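Local coordinates for probable protein phosphatase 2C 50 (PDB 5ZCG) that probably dephosphorylates phosphoserine and phosphothreonine residues of proteins, as a magnesium-dependent phosphatase of the PP2C family, at residues Pro30-Ala35 with Gly95-Lys100; Asp116-Arg121 with Glu135-Glu140. The protein carries 5 engineered substitutions. All blocks are in the same frame, centred on the assembly; numbering follows the deposited sequence.

Contact 1 of 2, residues Pro30-Ala35 with Gly95-Lys100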
loop_
_atom_site.group_PDB
_atom_site.type_symbol
_atom_site.label_atom_id
_atom_site.label_comp_id
_atom_site.label_asym_id
_atom_site.label_seq_id
_atom_site.Cartn_x
_atom_site.Cartn_y
_atom_site.Cartn_z
ATOM N N PRO A 30 18.963 12.067 18.346
ATOM C CA PRO A 30 20.171 12.901 18.391
ATOM C C PRO A 30 19.787 14.370 18.446
ATOM O O PRO A 30 19.096 14.885 17.561
ATOM C CB PRO A 30 20.902 12.548 17.090
ATOM C CG PRO A 30 20.308 11.236 16.648
ATOM C CD PRO A 30 18.889 11.263 17.117
ATOM N N VAL A 31 20.247 15.050 19.497
ATOM C CA VAL A 31 19.873 16.443 19.703
ATOM C C VAL A 31 20.453 17.331 18.609
ATOM O O VAL A 31 19.910 18.408 18.332
ATOM C CB VAL A 31 20.295 16.874 21.122
ATOM C CG1 VAL A 31 20.017 18.352 21.365
ATOM C CG2 VAL A 31 19.559 16.024 22.152
ATOM N N ARG A 32 21.529 16.886 17.953
ATOM C CA ARG A 32 22.077 17.593 16.801
ATOM C C ARG A 32 21.102 17.651 15.630
ATOM O O ARG A 32 21.394 18.327 14.641
ATOM C CB ARG A 32 23.393 16.943 16.355
ATOM C CG ARG A 32 24.537 17.101 17.362
ATOM C CD ARG A 32 25.599 18.066 16.858
ATOM N NE ARG A 32 26.464 17.434 15.869
ATOM C CZ ARG A 32 26.781 17.973 14.695
ATOM N NH1 ARG A 32 26.308 19.167 14.357
ATOM N NH2 ARG A 32 27.578 17.319 13.857
ATOM N N LEU A 33 19.982 16.931 15.692
ATOM C CA LEU A 33 18.915 17.106 14.716
ATOM C C LEU A 33 17.924 18.197 15.108
ATOM O O LEU A 33 17.053 18.539 14.302
ATOM C CB LEU A 33 18.156 15.789 14.507
ATOM C CG LEU A 33 18.953 14.658 13.854
ATOM C CD1 LEU A 33 18.145 13.362 13.838
ATOM C CD2 LEU A 33 19.393 15.050 12.449
ATOM N N LEU A 34 18.033 18.748 16.317
ATOM C CA LEU A 34 17.100 19.753 16.810
ATOM C C LEU A 34 17.733 21.114 17.066
ATOM O O LEU A 34 17.034 22.126 16.965
ATOM C CB LEU A 34 16.427 19.270 18.105
ATOM C CG LEU A 34 15.709 17.921 18.028
ATOM C CD1 LEU A 34 15.138 17.529 19.383
ATOM C CD2 LEU A 34 14.608 17.950 16.973
ATOM N N ALA A 35 19.026 21.175 17.390
ATOM C CA ALA A 35 19.690 22.447 17.640
ATOM C C ALA A 35 21.166 22.322 17.282
ATOM O O ALA A 35 21.730 21.224 17.255
ATOM C CB ALA A 35 19.502 22.896 19.089
ATOM N N GLY A 95 30.561 18.762 11.402
ATOM C CA GLY A 95 30.345 20.112 11.885
ATOM C C GLY A 95 28.876 20.468 11.881
ATOM O O GLY A 95 28.007 19.615 12.086
ATOM N N GLU A 96 28.587 21.741 11.616
ATOM C CA GLU A 96 27.198 22.163 11.519
ATOM C C GLU A 96 26.524 21.460 10.345
ATOM O O GLU A 96 27.167 21.065 9.369
ATOM C CB GLU A 96 27.095 23.681 11.383
ATOM C CG GLU A 96 27.493 24.456 12.645
ATOM C CD GLU A 96 26.894 23.889 13.930
ATOM O OE1 GLU A 96 25.729 23.435 13.914
ATOM O OE2 GLU A 96 27.593 23.908 14.967
ATOM N N VAL A 97 25.213 21.300 10.456
ATOM C CA VAL A 97 24.455 20.409 9.591
ATOM C C VAL A 97 23.120 21.054 9.249
ATOM O O VAL A 97 22.565 21.830 10.034
ATOM C CB VAL A 97 24.281 19.035 10.289
ATOM C CG1 VAL A 97 23.036 18.303 9.821
ATOM C CG2 VAL A 97 25.526 18.174 10.091
ATOM N N ASP A 98 22.614 20.750 8.054
ATOM C CA ASP A 98 21.241 21.105 7.724
ATOM C C ASP A 98 20.350 20.029 8.327
ATOM O O ASP A 98 20.419 18.860 7.932
ATOM C CB ASP A 98 21.066 21.198 6.208
ATOM C CG ASP A 98 19.663 21.638 5.784
ATOM O OD1 ASP A 98 18.662 21.241 6.418
ATOM O OD2 ASP A 98 19.567 22.389 4.790
ATOM N N MET A 99 19.515 20.423 9.290
ATOM C CA MET A 99 18.812 19.436 10.099
ATOM C C MET A 99 17.659 18.799 9.341
ATOM O O MET A 99 17.448 17.583 9.434
ATOM C CB MET A 99 18.298 20.088 11.375
ATOM C CG MET A 99 19.388 20.718 12.187
ATOM S SD MET A 99 18.762 21.382 13.726
ATOM C CE MET A 99 20.136 20.961 14.758
ATOM N N LYS A 100 16.897 19.606 8.598
ATOM C CA LYS A 100 15.762 19.065 7.863
ATOM C C LYS A 100 16.228 18.064 6.817
ATOM O O LYS A 100 15.562 17.045 6.589
ATOM C CB LYS A 100 14.965 20.193 7.211
ATOM C CG LYS A 100 13.752 19.713 6.431
ATOM C CD LYS A 100 12.760 19.008 7.346
ATOM C CE LYS A 100 11.400 18.862 6.683
ATOM N NZ LYS A 100 11.480 18.064 5.433
#
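Arg32 and Met99 carry a contact at the periphery of the phosphatase, where the 3-10 turn after strand 18-28 meets the lead-in and first turn of helix 99-118. The guanidinium of Arg32 meets the backbone of Gly95 end-on: NH1 and NH2 both donate to the single atom Gly95 O, with Arg32 NH1 to Gly95 O at 2.9 Å. Neither bond is straight, the N-H...O angle at NH1 being 142°, as expected when two donors converge on one acceptor. The carbonyl oxygen lies close to the guanidinium plane, whereas both nitrogens approach from the same face of the carbonyl, NH1 well above its plane. Bends at chi2 (-109°) and chi3 (-78°) turn the long chain toward Gly95, a reach that suits arginine. The group is also held by Asp48, which forms a salt bridge with NE, and by Leu91 O at the end of helix 67-91, which accepts from NH2; together they fix its rotation. Glu96 adds opposite charge without a salt bridge, its OE1 standing 4.3 Å from Arg32 NH1.

In the PP2C fold, paired helices pack against the faces of a beta sandwich, and here the turn abuts the passage from helix 67-91 to helix 99-118. Asp98 is the N-cap of the latter, its OD1 accepting from Glu101 N. One residue on, Met99 packs against the backbone of the turn with its flexible thioether: Met99 SD is 3.4 Å from Leu33 O, and Met99 CB lies 3.5 Å from the same oxygen. That carbonyl is hydrogen-bonded by Trp103 NE1 from the following helical turn. Apolar Leu33 turns its side chain to Leu87 and Leu91 of helix 67-91, and Val97 also packs on Leu91.

Contact 2 of 2, residues Asp116-Arg121 with Glu135-Glu140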
loop_
_atom_site.group_PDB
_atom_site.type_symbol
_atom_site.label_atom_id
_atom_site.label_comp_id
_atom_site.label_asym_id
_atom_site.label_seq_id
_atom_site.Cartn_x
_atom_site.Cartn_y
_atom_site.Cartn_z
ATOM N N ASP A 116 13.083 -2.562 0.846
ATOM C CA ASP A 116 14.027 -3.528 0.287
ATOM C C ASP A 116 13.931 -4.871 0.999
ATOM O O ASP A 116 14.103 -5.926 0.377
ATOM C CB ASP A 116 15.455 -2.987 0.385
ATOM C CG ASP A 116 15.758 -1.930 -0.662
ATOM O OD1 ASP A 116 15.070 -1.899 -1.705
ATOM O OD2 ASP A 116 16.694 -1.133 -0.442
ATOM N N GLU A 117 13.675 -4.851 2.310
ATOM C CA GLU A 117 13.473 -6.103 3.030
ATOM C C GLU A 117 12.200 -6.794 2.565
ATOM O O GLU A 117 12.175 -8.020 2.401
ATOM C CB GLU A 117 13.427 -5.843 4.534
ATOM C CG GLU A 117 14.765 -5.439 5.126
ATOM C CD GLU A 117 14.686 -5.182 6.623
ATOM O OE1 GLU A 117 15.721 -4.809 7.214
ATOM O OE2 GLU A 117 13.588 -5.352 7.204
ATOM N N VAL A 118 11.134 -6.020 2.345
ATOM C CA VAL A 118 9.869 -6.602 1.904
ATOM C C VAL A 118 10.036 -7.253 0.539
ATOM O O VAL A 118 9.589 -8.384 0.316
ATOM C CB VAL A 118 8.759 -5.533 1.893
ATOM C CG1 VAL A 118 7.611 -5.972 1.006
ATOM C CG2 VAL A 118 8.276 -5.267 3.303
ATOM N N SER A 119 10.720 -6.571 -0.381
ATOM C CA SER A 119 10.874 -7.068 -1.745
ATOM C C SER A 119 12.018 -8.062 -1.899
ATOM O O SER A 119 12.256 -8.533 -3.017
ATOM C CB SER A 119 11.083 -5.903 -2.714
ATOM O OG SER A 119 12.234 -5.148 -2.375
ATOM N N GLY A 120 12.729 -8.389 -0.822
ATOM C CA GLY A 120 13.814 -9.346 -0.925
ATOM C C GLY A 120 15.072 -8.831 -1.590
ATOM O O GLY A 120 15.919 -9.634 -1.991
ATOM N N ARG A 121 15.221 -7.511 -1.728
ATOM C CA ARG A 121 16.435 -6.948 -2.306
ATOM C C ARG A 121 17.616 -6.973 -1.342
ATOM O O ARG A 121 18.765 -6.962 -1.795
ATOM C CB ARG A 121 16.187 -5.512 -2.775
ATOM C CG ARG A 121 15.044 -5.359 -3.767
ATOM C CD ARG A 121 15.268 -6.163 -5.047
ATOM N NE ARG A 121 14.006 -6.611 -5.635
ATOM C CZ ARG A 121 13.730 -7.871 -5.963
ATOM N NH1 ARG A 121 14.628 -8.830 -5.767
ATOM N NH2 ARG A 121 12.551 -8.175 -6.493
ATOM N N GLU A 135 14.459 -14.030 0.895
ATOM C CA GLU A 135 13.451 -13.979 -0.151
ATOM C C GLU A 135 12.371 -12.970 0.233
ATOM O O GLU A 135 12.246 -12.608 1.405
ATOM C CB GLU A 135 12.847 -15.366 -0.382
ATOM C CG GLU A 135 12.723 -16.213 0.869
ATOM C CD GLU A 135 12.247 -17.618 0.568
ATOM O OE1 GLU A 135 12.031 -17.909 -0.625
ATOM O OE2 GLU A 135 12.079 -18.426 1.509
ATOM N N PRO A 136 11.597 -12.473 -0.738
ATOM C CA PRO A 136 10.581 -11.456 -0.417
ATOM C C PRO A 136 9.599 -11.941 0.638
ATOM O O PRO A 136 9.297 -13.134 0.736
ATOM C CB PRO A 136 9.880 -11.214 -1.761
ATOM C CG PRO A 136 10.863 -11.671 -2.796
ATOM C CD PRO A 136 11.593 -12.814 -2.173
ATOM N N VAL A 137 9.100 -10.998 1.441
ATOM C CA VAL A 137 8.201 -11.386 2.521
ATOM C C VAL A 137 6.888 -11.916 1.962
ATOM O O VAL A 137 6.285 -12.825 2.546
ATOM C CB VAL A 137 7.974 -10.215 3.500
ATOM C CG1 VAL A 137 9.308 -9.609 3.924
ATOM C CG2 VAL A 137 7.053 -9.158 2.902
ATOM N N THR A 138 6.439 -11.401 0.821
ATOM C CA THR A 138 5.162 -11.814 0.248
ATOM C C THR A 138 5.155 -11.461 -1.238
ATOM O O THR A 138 6.188 -11.097 -1.811
ATOM C CB THR A 138 3.993 -11.173 1.007
ATOM O OG1 THR A 138 2.753 -11.720 0.534
ATOM C CG2 THR A 138 3.992 -9.662 0.824
ATOM N N ALA A 139 3.982 -11.566 -1.861
ATOM C CA ALA A 139 3.834 -11.380 -3.298
ATOM C C ALA A 139 4.108 -9.928 -3.697
ATOM O O ALA A 139 4.223 -9.029 -2.860
ATOM C CB ALA A 139 2.437 -11.804 -3.750
ATOM N N GLU A 140 4.222 -9.712 -5.011
ATOM C CA GLU A 140 4.649 -8.415 -5.521
ATOM C C GLU A 140 3.535 -7.373 -5.541
ATOM O O GLU A 140 3.832 -6.178 -5.661
ATOM C CB GLU A 140 5.271 -8.571 -6.916
ATOM C CG GLU A 140 4.370 -9.024 -8.040
ATOM C CD GLU A 140 5.066 -8.926 -9.395
ATOM O OE1 GLU A 140 6.251 -8.529 -9.428
ATOM O OE2 GLU A 140 4.431 -9.241 -10.425
#
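The backbones of 116-121 and 135-140 are joined by one hydrogen bond, Val137 N to Val118 O at 2.9 Å, and their nearest CA atoms are those of Gly120 and Pro136, 3.9 Å apart. The N-H...O angle is 157°, and the donor is slightly tilted from the plane of the Val118 carbonyl. This oxygen belongs to the last turn of helix 99-118, so the incoming loop supplies it with a donor.

Both methyls of Val137 meet the helix end. Val137 CG1, anti to the carbonyl carbon (chi1 -50°), lies 3.6 Å from Glu117 O, while Val137 CG2 touches Val118 CG1 at 3.7 Å. The two branched side chains meet at an oblique angle, and Val118 continues inward to Val68 and Tyr71 of helix 67-91, which explains an apolar residue there. Replacing Val137 with an alanine would probably open a gap beside Val118 CG1 and leave the end of the helix less well covered. Pro136 lays its ring against the turn, its CG being 3.4 Å from Ser119 O; the ring also leaves its own nitrogen without a hydrogen to donate. Glu117 directs its carboxylate elsewhere, to Arg75 and Tyr71.

Glycine suits position 120 on two counts: the phi of Gly120 is positive (74°), and a beta carbon would collide with Pro136 N. Arg121 N bonds back to Asp116 O, and Gly120 N makes a weak bond to Glu117 O. Farther out, Arg121 spreads one guanidinium face over Ser119 O, which lies 3.3 Å above the plane. Positive phi and the two returning bonds define the Schellman motif that ends helix 99-118, here packed against the loop leading into strand 143-151.

How the contacts relate
Helix 99-118 links the two sites: contact 1 lies at its start and contact 2 at its finish. Their centres are 33 Å apart and their nearest atoms about 19 Å, so they do not touch. They come in series along the chain, contact 1 closing before contact 2 opens, all within the PP2C domain. Contact 1 ties the helix start to the loop after strand 18-28, and contact 2 ties its end to the loop before strand 143-151; both strands belong to the six-stranded antiparallel sheet, so the helix is fixed to the fold at both ends. Helix 67-91 borders both sites. Contact 2 has the Thr138 side chain about 13 Å from a magnesium ion.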